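Local structure of Lmo1499 protein (Listeria monocytogenes, 4IIW) at residues E235-R239 with K240-S244; M217-H220 with K221-M225; Q192-T195 with E196-A200; P131-K135 with A136-K140; S50-S53 with T54-D58. The protein probably acts as a membrane-bound lytic transglycosylase that cuts nascent peptidoglycan strands endolytically and so ends their elongation. All blocks are in the same frame, centred on the assembly; numbering follows the deposited sequence.

Interaction 1 of 5, residues E235-R239 with K240-S244; sequences ENVDR and KMIAS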
# COMPACT_ATOMS: atom_id res chain seq x y z
N GLU B 235 -10.87 -39.11 -32.71
CA GLU B 235 -10.96 -40.28 -31.80
C GLU B 235 -11.65 -41.50 -32.45
O GLU B 235 -10.99 -42.48 -32.84
CB GLU B 235 -11.67 -39.96 -30.44
CG GLU B 235 -11.52 -38.54 -29.83
CD GLU B 235 -12.68 -37.58 -30.20
OE1 GLU B 235 -12.65 -36.41 -29.75
OE2 GLU B 235 -13.63 -37.99 -30.90
N ASN B 236 -12.98 -41.39 -32.59
CA ASN B 236 -13.85 -42.48 -33.06
C ASN B 236 -13.83 -42.84 -34.57
O ASN B 236 -14.53 -43.76 -34.98
CB ASN B 236 -15.30 -42.17 -32.65
CG ASN B 236 -15.91 -40.99 -33.45
OD1 ASN B 236 -15.19 -40.23 -34.11
ND2 ASN B 236 -17.23 -40.86 -33.38
N VAL B 237 -13.04 -42.13 -35.38
CA VAL B 237 -13.01 -42.42 -36.82
C VAL B 237 -12.50 -43.84 -37.13
O VAL B 237 -11.68 -44.41 -36.38
CB VAL B 237 -12.17 -41.37 -37.62
CG1 VAL B 237 -12.01 -41.80 -39.07
CG2 VAL B 237 -12.82 -40.01 -37.54
N ASP B 238 -13.04 -44.41 -38.21
CA ASP B 238 -12.66 -45.73 -38.67
C ASP B 238 -11.33 -45.60 -39.43
O ASP B 238 -11.28 -45.19 -40.59
CB ASP B 238 -13.75 -46.34 -39.55
CG ASP B 238 -13.42 -47.76 -40.02
OD1 ASP B 238 -14.24 -48.34 -40.77
OD2 ASP B 238 -12.34 -48.28 -39.65
N ARG B 239 -10.26 -45.96 -38.73
CA ARG B 239 -8.91 -45.88 -39.25
C ARG B 239 -8.63 -46.88 -40.36
O ARG B 239 -7.76 -46.66 -41.18
CB ARG B 239 -7.94 -46.09 -38.10
CG ARG B 239 -7.92 -44.93 -37.09
CD ARG B 239 -7.11 -45.30 -35.85
NE ARG B 239 -6.44 -44.16 -35.21
CZ ARG B 239 -6.85 -43.51 -34.13
NH1 ARG B 239 -7.99 -43.84 -33.50
NH2 ARG B 239 -6.11 -42.50 -33.67
N LYS B 240 -9.36 -47.98 -40.40
CA LYS B 240 -9.17 -48.95 -41.46
C LYS B 240 -9.65 -48.43 -42.82
O LYS B 240 -9.22 -48.94 -43.86
CB LYS B 240 -9.83 -50.28 -41.11
CG LYS B 240 -9.17 -50.98 -39.97
CD LYS B 240 -9.85 -52.29 -39.62
CE LYS B 240 -9.20 -52.92 -38.39
NZ LYS B 240 -9.95 -54.13 -37.92
N MSE B 241 -10.55 -47.44 -42.82
CA MSE B 241 -11.01 -46.81 -44.06
C MSE B 241 -9.98 -45.77 -44.46
O MSE B 241 -9.64 -45.64 -45.62
CB MSE B 241 -12.38 -46.13 -43.91
CG MSE B 241 -13.58 -47.04 -44.09
SE MSE B 241 -13.68 -47.78 -45.89
CE MSE B 241 -15.38 -48.72 -45.66
N ILE B 242 -9.50 -45.01 -43.49
CA ILE B 242 -8.46 -44.04 -43.78
C ILE B 242 -7.29 -44.77 -44.42
O ILE B 242 -6.75 -44.33 -45.44
CB ILE B 242 -7.98 -43.33 -42.52
CG1 ILE B 242 -9.08 -42.42 -41.99
CG2 ILE B 242 -6.73 -42.50 -42.82
CD1 ILE B 242 -8.75 -41.79 -40.61
N ALA B 243 -6.91 -45.91 -43.85
CA ALA B 243 -5.82 -46.68 -44.41
C ALA B 243 -6.12 -47.12 -45.85
O ALA B 243 -5.25 -47.03 -46.71
CB ALA B 243 -5.50 -47.88 -43.54
N SER B 244 -7.35 -47.55 -46.13
CA SER B 244 -7.67 -48.02 -47.47
C SER B 244 -7.54 -46.91 -48.50
O SER B 244 -7.11 -47.16 -49.62
CB SER B 244 -9.06 -48.62 -47.55
OG SER B 244 -10.05 -47.62 -47.45
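D238 reaches forward to K240 and M241 and caps the N terminus of helix 239-251. From its CB the chain runs with CG anti to the backbone N (chi1 -178°), which swings the carboxylate over the first turn. CG lies 4.0 Å from M241 N. The two oxygens then divide the work. D238 OD2 accepts from K240 N at 3.1 Å, closing an Asx turn; the amide comes from above the carboxylate plane, 42° out of it, and the same oxygen lies alongside CB of K240. D238 OD1 instead faces CG of M241, a selenomethionine, at 3.6 Å. Its backbone O takes M241 N at 3.3 Å and, weakly, I242 N, while A243 N bonds R239 O and brings in the regular helical pattern. A negative group here would probably also suit the positive end of the helix dipole, though E312, close to OD1, would probably work against this. Just before the cap, V237 CG1 touches I242 CD1 at 3.6 Å, the side chains meeting at about a right angle; joining the residues that flank the first turn, this is a hydrophobic staple. The capped turn lies between three elements: V237 and I242 lean on V328 and F330 of strand 328-331, R239 packs on helix 302-309, and A243 meets I229 of helix 219-232, whose E232 is predicted to be important for catalysis.

Interaction 2 of 5, residues M217-H220 with K221-M225; sequences MSVH and KFLTM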
# COMPACT_ATOMS: atom_id res chain seq x y z
N MSE B 217 6.42 -56.20 -45.67
CA MSE B 217 6.39 -54.79 -45.34
C MSE B 217 7.47 -54.58 -44.29
O MSE B 217 7.49 -55.29 -43.28
CB MSE B 217 5.02 -54.41 -44.79
CG MSE B 217 4.78 -52.94 -44.72
SE MSE B 217 2.99 -52.56 -44.11
CE MSE B 217 2.89 -50.72 -44.79
N SER B 218 8.36 -53.64 -44.53
CA SER B 218 9.44 -53.36 -43.58
C SER B 218 8.83 -52.72 -42.36
O SER B 218 7.73 -52.16 -42.42
CB SER B 218 10.44 -52.39 -44.20
OG SER B 218 9.83 -51.13 -44.43
N VAL B 219 9.52 -52.81 -41.22
CA VAL B 219 9.02 -52.15 -40.02
C VAL B 219 8.93 -50.65 -40.30
O VAL B 219 7.98 -49.98 -39.87
CB VAL B 219 9.93 -52.40 -38.79
CG1 VAL B 219 9.48 -51.54 -37.62
CG2 VAL B 219 9.94 -53.91 -38.38
N HIS B 220 9.87 -50.14 -41.08
CA HIS B 220 9.90 -48.71 -41.37
C HIS B 220 8.70 -48.22 -42.18
O HIS B 220 8.11 -47.19 -41.85
CB HIS B 220 11.21 -48.33 -42.04
CG HIS B 220 11.46 -46.86 -42.09
ND1 HIS B 220 11.71 -46.10 -40.96
CD2 HIS B 220 11.54 -46.00 -43.14
CE1 HIS B 220 11.91 -44.85 -41.31
NE2 HIS B 220 11.83 -44.76 -42.63
N LYS B 221 8.33 -48.93 -43.25
CA LYS B 221 7.13 -48.51 -44.02
C LYS B 221 5.88 -48.72 -43.17
O LYS B 221 4.95 -47.94 -43.21
CB LYS B 221 7.03 -49.20 -45.39
CG LYS B 221 8.10 -48.68 -46.36
CD LYS B 221 7.97 -49.21 -47.77
CE LYS B 221 8.99 -48.52 -48.68
NZ LYS B 221 9.03 -49.09 -50.07
N PHE B 222 5.89 -49.77 -42.37
CA PHE B 222 4.80 -50.05 -41.44
C PHE B 222 4.53 -48.89 -40.51
O PHE B 222 3.41 -48.43 -40.39
CB PHE B 222 5.14 -51.30 -40.62
CG PHE B 222 4.20 -51.57 -39.48
CD1 PHE B 222 2.83 -51.67 -39.69
CD2 PHE B 222 4.70 -51.81 -38.20
CE1 PHE B 222 1.97 -51.96 -38.65
CE2 PHE B 222 3.85 -52.11 -37.16
CZ PHE B 222 2.48 -52.18 -37.38
N LEU B 223 5.58 -48.41 -39.85
CA LEU B 223 5.42 -47.30 -38.92
C LEU B 223 5.13 -46.00 -39.64
O LEU B 223 4.51 -45.10 -39.07
CB LEU B 223 6.64 -47.16 -38.01
CG LEU B 223 6.86 -48.39 -37.11
CD1 LEU B 223 8.16 -48.26 -36.34
CD2 LEU B 223 5.68 -48.54 -36.17
N THR B 224 5.53 -45.89 -40.91
CA THR B 224 5.25 -44.69 -41.67
C THR B 224 3.74 -44.58 -41.92
O THR B 224 3.10 -43.54 -41.62
CB THR B 224 6.03 -44.67 -42.97
OG1 THR B 224 7.44 -44.65 -42.67
CG2 THR B 224 5.68 -43.44 -43.79
N MSE B 225 3.15 -45.66 -42.47
CA MSE B 225 1.69 -45.68 -42.68
C MSE B 225 0.95 -45.46 -41.42
O MSE B 225 -0.00 -44.70 -41.39
CB MSE B 225 1.18 -47.01 -43.22
CG MSE B 225 0.73 -46.94 -44.62
SE MSE B 225 -0.81 -45.77 -44.89
CE MSE B 225 -0.75 -46.06 -46.80
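At S218 the chain turns from an extended M217 into helix 219-232, and S218 O and V219 O take F222 N and L223 N in the first regular turns, the latter bond being 2.9 Å between V219 O and L223 N. S218 is the N-cap. Its OG stands between the backbone N and the carbonyl carbon (chi1 65°), from where it accepts K221 N at 2.9 Å in a nearly straight bond (168°), with K221 CB and CG close alongside. M217, a selenomethionine, folds back over the same turn. Its extended chain brings SE within 4.3 Å of F222 CB and lays the terminal CE against F222 CA and K221 O, with M225 CG a little farther on. A serine cap with apolar contact between the residue before it and the one four beyond it is the N-cap plus hydrophobic staple found at many helix starts. One turn up, H220 O is gripped twice by T224, whose N and OG1 arrive from opposite faces of the carbonyl plane; the hydroxyl bond, T224 OG1 to H220 O, is 2.8 Å. That hydroxyl also sits over one face of the imidazole. The ring's own nitrogens are held outside the turn, ND1 by Y175 OH and NE2 by P294 O. V219 and L223 run alongside one another in the same direction, V219 CG1 3.8 Å from L223 CD1. F222 and M217 both pack against L212 and L309, and M225 meets Y247 and L250 of helix 239-251.

Interaction 3 of 5, residues Q192-T195 with E196-A200; sequences QIIT and EMVKA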
# COMPACT_ATOMS: atom_id res chain seq x y z
N GLN B 192 19.22 -43.58 -21.57
CA GLN B 192 18.50 -44.66 -20.88
C GLN B 192 17.02 -44.59 -21.18
O GLN B 192 16.40 -45.60 -21.47
CB GLN B 192 18.69 -44.61 -19.35
CG GLN B 192 17.86 -45.68 -18.63
CD GLN B 192 18.08 -45.81 -17.11
OE1 GLN B 192 17.35 -46.57 -16.47
NE2 GLN B 192 19.07 -45.08 -16.53
N ILE B 193 16.47 -43.38 -21.10
CA ILE B 193 15.06 -43.16 -21.32
C ILE B 193 14.64 -43.51 -22.74
O ILE B 193 13.68 -44.28 -22.96
CB ILE B 193 14.70 -41.71 -21.04
CG1 ILE B 193 14.96 -41.39 -19.56
CG2 ILE B 193 13.24 -41.44 -21.41
CD1 ILE B 193 14.76 -39.93 -19.17
N ILE B 194 15.34 -42.94 -23.70
CA ILE B 194 15.04 -43.20 -25.10
C ILE B 194 15.13 -44.70 -25.36
O ILE B 194 14.28 -45.28 -26.02
CB ILE B 194 15.96 -42.38 -26.02
CG1 ILE B 194 15.72 -40.89 -25.79
CG2 ILE B 194 15.71 -42.72 -27.49
CD1 ILE B 194 16.86 -40.01 -26.27
N THR B 195 16.15 -45.36 -24.81
CA THR B 195 16.30 -46.79 -25.03
C THR B 195 15.06 -47.53 -24.57
O THR B 195 14.62 -48.44 -25.26
CB THR B 195 17.56 -47.36 -24.35
OG1 THR B 195 18.72 -46.75 -24.91
CG2 THR B 195 17.67 -48.91 -24.53
N GLU B 196 14.49 -47.17 -23.43
CA GLU B 196 13.30 -47.89 -22.96
C GLU B 196 12.12 -47.73 -23.92
O GLU B 196 11.32 -48.65 -24.07
CB GLU B 196 12.89 -47.46 -21.55
CG GLU B 196 13.87 -47.91 -20.50
CD GLU B 196 13.94 -49.43 -20.40
OE1 GLU B 196 12.91 -50.06 -20.08
OE2 GLU B 196 15.04 -49.98 -20.61
N MSE B 197 12.02 -46.59 -24.57
CA MSE B 197 10.94 -46.36 -25.51
C MSE B 197 11.17 -47.15 -26.78
O MSE B 197 10.21 -47.68 -27.37
CB MSE B 197 10.81 -44.88 -25.81
CG MSE B 197 10.54 -44.03 -24.57
SE MSE B 197 10.42 -42.12 -24.98
CE MSE B 197 10.15 -41.47 -23.18
N VAL B 198 12.43 -47.26 -27.21
CA VAL B 198 12.73 -48.05 -28.40
C VAL B 198 12.47 -49.54 -28.11
O VAL B 198 11.95 -50.27 -28.95
CB VAL B 198 14.16 -47.80 -28.92
CG1 VAL B 198 14.49 -48.78 -30.02
CG2 VAL B 198 14.31 -46.37 -29.42
N LYS B 199 12.80 -49.97 -26.90
CA LYS B 199 12.55 -51.34 -26.48
C LYS B 199 11.06 -51.63 -26.44
O LYS B 199 10.63 -52.71 -26.83
CB LYS B 199 13.19 -51.61 -25.11
CG LYS B 199 12.65 -52.81 -24.38
CD LYS B 199 13.59 -53.34 -23.34
CE LYS B 199 14.06 -52.30 -22.37
NZ LYS B 199 15.03 -52.89 -21.41
N ALA B 200 10.26 -50.68 -25.97
CA ALA B 200 8.81 -50.89 -25.94
C ALA B 200 8.29 -51.13 -27.37
O ALA B 200 7.44 -51.99 -27.59
CB ALA B 200 8.10 -49.72 -25.29
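Helix 190-204 is amphipathic, and around I193-M197 and E196-K199 its apolar and charged sides can be told apart within two turns. The backbone is regular: E196 N, M197 N, V198 N and K199 N each bond to the carbonyl oxygen four residues back, the K199 N to T195 O bond being 2.9 Å. On the apolar side I193 and the selenomethionine M197 run alongside each other in the same direction. M197 CG passes close to I193 O, and the extended chain beyond it carries CE to 3.6 Å from I193 CG2. I194 and V198 make a looser pair one step round the helix, with their CG2 methyls 4.4 Å apart; V198 CG2 is nearer to the backbone, 3.6 Å from I194 O. E196 behaves differently. With chi1 at -69° it lays CG 3.6 Å from Q192 O; the bend at chi2 (-64°) then turns the carboxylate to K199, whose NZ meets E196 OE2 at 3.0 Å. K199 bends at chi3 (53°) to get there, forming a salt bridge whose hydrogen bond is weak. The T195 hydroxyl turns back to E191 O within the helix. Around this, I193 and M197 meet I126 of helix 119-129, while I194 and V198 face helix 145-154. The chemistry therefore divides by side: the apolar side chains paired along the helix also pack on helices 119-129 and 145-154, whereas the E196-K199 pair probably offsets the two charges at a partly exposed position.

Interaction 4 of 5, residues P131-K135 with A136-K140; sequences PKLKK and ADVLK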
# COMPACT_ATOMS: atom_id res chain seq x y z
N PRO B 131 13.86 -32.91 -14.90
CA PRO B 131 14.24 -31.49 -15.06
C PRO B 131 15.74 -31.20 -15.17
O PRO B 131 16.12 -30.21 -15.79
CB PRO B 131 13.66 -30.81 -13.82
CG PRO B 131 13.61 -31.89 -12.80
CD PRO B 131 13.32 -33.18 -13.56
N LYS B 132 16.59 -32.03 -14.59
CA LYS B 132 18.04 -31.81 -14.71
C LYS B 132 18.49 -31.90 -16.18
O LYS B 132 19.55 -31.38 -16.54
CB LYS B 132 18.84 -32.77 -13.79
CG LYS B 132 18.75 -32.38 -12.28
CD LYS B 132 19.43 -33.39 -11.34
CE LYS B 132 20.96 -33.35 -11.38
NZ LYS B 132 21.56 -32.17 -10.67
N LEU B 133 17.67 -32.53 -17.03
CA LEU B 133 17.96 -32.62 -18.46
C LEU B 133 17.46 -31.40 -19.24
O LEU B 133 16.41 -30.83 -18.93
CB LEU B 133 17.36 -33.90 -19.06
CG LEU B 133 17.95 -35.26 -18.66
CD1 LEU B 133 17.11 -36.36 -19.31
CD2 LEU B 133 19.41 -35.41 -19.06
N LYS B 134 18.23 -31.01 -20.25
CA LYS B 134 17.93 -29.87 -21.11
C LYS B 134 17.39 -30.33 -22.47
O LYS B 134 17.86 -31.33 -23.03
CB LYS B 134 19.18 -29.00 -21.30
CG LYS B 134 19.38 -27.97 -20.21
CD LYS B 134 19.68 -28.53 -18.83
CE LYS B 134 19.45 -27.46 -17.75
NZ LYS B 134 20.03 -26.13 -18.12
N LYS B 135 16.41 -29.60 -23.00
CA LYS B 135 15.78 -29.98 -24.26
C LYS B 135 16.76 -30.13 -25.43
O LYS B 135 16.69 -31.11 -26.17
CB LYS B 135 14.66 -29.01 -24.65
CG LYS B 135 13.82 -29.52 -25.84
CD LYS B 135 12.60 -28.67 -26.14
CE LYS B 135 11.82 -29.29 -27.28
NZ LYS B 135 10.51 -28.64 -27.56
N ALA B 136 17.67 -29.17 -25.59
CA ALA B 136 18.63 -29.21 -26.69
C ALA B 136 19.48 -30.50 -26.70
O ALA B 136 19.77 -31.03 -27.77
CB ALA B 136 19.54 -27.96 -26.64
N ASP B 137 19.86 -30.99 -25.52
CA ASP B 137 20.69 -32.20 -25.39
C ASP B 137 19.92 -33.47 -25.71
O ASP B 137 20.45 -34.39 -26.34
CB ASP B 137 21.22 -32.34 -23.98
CG ASP B 137 22.04 -31.16 -23.55
OD1 ASP B 137 22.36 -30.30 -24.41
OD2 ASP B 137 22.37 -31.10 -22.34
N VAL B 138 18.67 -33.53 -25.24
CA VAL B 138 17.80 -34.65 -25.48
C VAL B 138 17.55 -34.77 -26.97
O VAL B 138 17.51 -35.87 -27.50
CB VAL B 138 16.45 -34.48 -24.74
CG1 VAL B 138 15.45 -35.59 -25.13
CG2 VAL B 138 16.68 -34.44 -23.24
N LEU B 139 17.37 -33.64 -27.66
CA LEU B 139 17.18 -33.67 -29.11
C LEU B 139 18.46 -34.14 -29.79
O LEU B 139 18.42 -34.92 -30.74
CB LEU B 139 16.76 -32.31 -29.67
CG LEU B 139 15.29 -31.90 -29.51
CD1 LEU B 139 15.09 -30.55 -30.16
CD2 LEU B 139 14.31 -32.93 -30.10
N LYS B 140 19.60 -33.66 -29.32
CA LYS B 140 20.87 -34.09 -29.88
C LYS B 140 21.08 -35.60 -29.70
O LYS B 140 21.52 -36.27 -30.62
CB LYS B 140 22.03 -33.34 -29.25
CG LYS B 140 23.37 -33.71 -29.86
CD LYS B 140 24.52 -32.86 -29.33
CE LYS B 140 25.81 -33.21 -30.06
NZ LYS B 140 26.97 -32.44 -29.57
O HOH W 1 20.87 -32.29 -20.66
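The chain comes out of a loop in extended form at L133 and K134 and turns at K134, the N-cap, into helix 135-143. K134 O accepts V138 N at 3.2 Å, with a weak second bond from D137 N, and K135 O takes L139 N at 3.0 Å. K134 has no side-chain acceptor to offer as a cap. Its backbone N is instead linked to D137, three residues on, through a water: K134 N donates to the water at 3.0 Å and the water donates to D137 OD2, a second leg modelled so short that its geometry is doubtful. An acidic residue reaching back to the N-cap amide recalls a capping box, here perhaps with a water inserted. D137 CG lies anti to the carbonyl carbon, beside its own N (chi1 -59°), which directs OD2 back towards the cap, 4.0 Å from K134 CB. The K134 chain itself bends at chi2, and its NZ stays 6.9 Å from D137 OD2, too far for a salt bridge. One residue before the cap, L133 CB approaches V138 CG2 at 4.3 Å, a loose hydrophobic staple; that same V138 methyl lies 3.3 Å from K134 O. L139 CB and CG pack over K135 O, following the next turn. K135, extended to its tip, sends NZ away from the turn to two acids of helix 119-129, D120 and D124. The contact is thus at the surface, held on one face by helix 119-129, where L133 meets I126, V138 meets A123, and L139 lies over D120 and A123.

Interaction 5 of 5, residues S50-S53 with T54-D58; sequences SDIS and TILED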
# COMPACT_ATOMS: atom_id res chain seq x y z
N SER B 50 -0.46 -8.93 -14.73
CA SER B 50 -1.91 -8.92 -14.57
C SER B 50 -2.45 -10.29 -14.97
O SER B 50 -3.30 -10.84 -14.28
CB SER B 50 -2.53 -7.80 -15.40
OG SER B 50 -2.22 -6.54 -14.82
N ASP B 51 -1.94 -10.84 -16.06
CA ASP B 51 -2.37 -12.16 -16.47
C ASP B 51 -2.27 -13.16 -15.33
O ASP B 51 -3.24 -13.85 -15.03
CB ASP B 51 -1.55 -12.66 -17.65
CG ASP B 51 -1.90 -11.95 -18.93
OD1 ASP B 51 -3.06 -11.53 -19.03
OD2 ASP B 51 -1.03 -11.84 -19.82
N ILE B 52 -1.11 -13.20 -14.68
CA ILE B 52 -0.85 -14.13 -13.58
C ILE B 52 -1.75 -13.90 -12.37
O ILE B 52 -2.32 -14.85 -11.81
CB ILE B 52 0.62 -14.04 -13.12
CG1 ILE B 52 1.55 -14.54 -14.23
CG2 ILE B 52 0.86 -14.87 -11.87
CD1 ILE B 52 3.01 -14.21 -14.01
N SER B 53 -1.85 -12.65 -11.95
CA SER B 53 -2.69 -12.28 -10.83
C SER B 53 -4.13 -12.77 -11.02
O SER B 53 -4.73 -13.35 -10.12
CB SER B 53 -2.71 -10.75 -10.67
OG SER B 53 -1.41 -10.24 -10.47
N THR B 54 -4.66 -12.53 -12.21
CA THR B 54 -6.04 -12.86 -12.51
C THR B 54 -6.28 -14.36 -12.58
O THR B 54 -7.36 -14.84 -12.18
CB THR B 54 -6.45 -12.15 -13.80
OG1 THR B 54 -6.23 -10.75 -13.61
CG2 THR B 54 -7.91 -12.38 -14.15
N ILE B 55 -5.29 -15.13 -13.06
CA ILE B 55 -5.43 -16.59 -13.04
C ILE B 55 -5.47 -17.07 -11.58
O ILE B 55 -6.28 -17.94 -11.25
CB ILE B 55 -4.33 -17.30 -13.82
CG1 ILE B 55 -4.45 -16.99 -15.32
CG2 ILE B 55 -4.44 -18.80 -13.65
CD1 ILE B 55 -3.17 -17.27 -16.05
N LEU B 56 -4.62 -16.52 -10.71
CA LEU B 56 -4.63 -16.90 -9.30
C LEU B 56 -5.99 -16.63 -8.66
O LEU B 56 -6.51 -17.45 -7.88
CB LEU B 56 -3.53 -16.17 -8.52
CG LEU B 56 -2.07 -16.57 -8.85
CD1 LEU B 56 -1.05 -15.66 -8.12
CD2 LEU B 56 -1.81 -18.05 -8.51
N GLU B 57 -6.57 -15.47 -8.97
CA GLU B 57 -7.87 -15.09 -8.41
C GLU B 57 -8.95 -16.02 -8.99
O GLU B 57 -9.79 -16.54 -8.24
CB GLU B 57 -8.19 -13.60 -8.70
CG GLU B 57 -9.46 -13.07 -8.01
CD GLU B 57 -9.85 -11.65 -8.48
OE1 GLU B 57 -8.97 -10.75 -8.58
OE2 GLU B 57 -11.04 -11.44 -8.75
N ASP B 58 -8.91 -16.23 -10.30
CA ASP B 58 -9.87 -17.15 -10.95
C ASP B 58 -9.85 -18.51 -10.26
O ASP B 58 -10.89 -19.07 -9.98
CB ASP B 58 -9.54 -17.39 -12.45
CG ASP B 58 -9.84 -16.19 -13.34
OD1 ASP B 58 -10.52 -15.22 -12.90
OD2 ASP B 58 -9.38 -16.22 -14.52
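T54 meets S50 O through both its N and its OG1 in helix 49-58, the first helix of a strand-helix-helix-strand unit (39-43 to 83-87) consistent with the LysM-like module of MltG proteins. T54 N bonds S50 O at 3.0 Å. Its OG1, set beside the backbone N with chi1 -57°, lies 3.0 Å from the same oxygen and also hydrogen-bonds OG1 of T54 of the second subunit. On this face the helix meets its counterpart in that subunit: S50 OG bonds E57 OE1 of the second subunit, and E57 OE1 bonds S50 OG of that subunit; E57 OE1 also takes A65 N of its own chain. S53 leaves the helix by another side, its OG reaching I49 O and S69. I55 and L56 are laid along the backbone. I55 runs CG1 and CD1 back over D51 O, CG1 at 3.4 Å, while I55 N holds that oxygen at 3.1 Å. L56 does much the same one residue on, its CG 3.4 Å from I52 O, to which L56 N is also bonded. I52 and I55 both reach I43 of strand 39-43, and I52 and L56 share M100 of helix 93-102. The beta-branch methyl of I52, CG2, stands 4.3 Å from L56 CD1.

How the interactions relate
From the N terminus the contacts come in the order 5, 4, 3, 2, 1; all are local, and none nests in or crosses another. Interaction 5 lies within a helix of the N-terminal unit, its centre about 31 Å from that of interaction 4. Interactions 4, 2 and 1 each turn the preceding chain into a helix start, and interaction 3 lies inside a helix. Interactions 3 and 4 touch, through CD1 of I193 and CD1 of L133, and both lean on helix 119-129. Interactions 2 and 1 begin the successive helices 219-232 and 239-251, with nearest atoms about 5 Å apart. Interactions 1 and 5, far apart in the chain, both reach the second subunit.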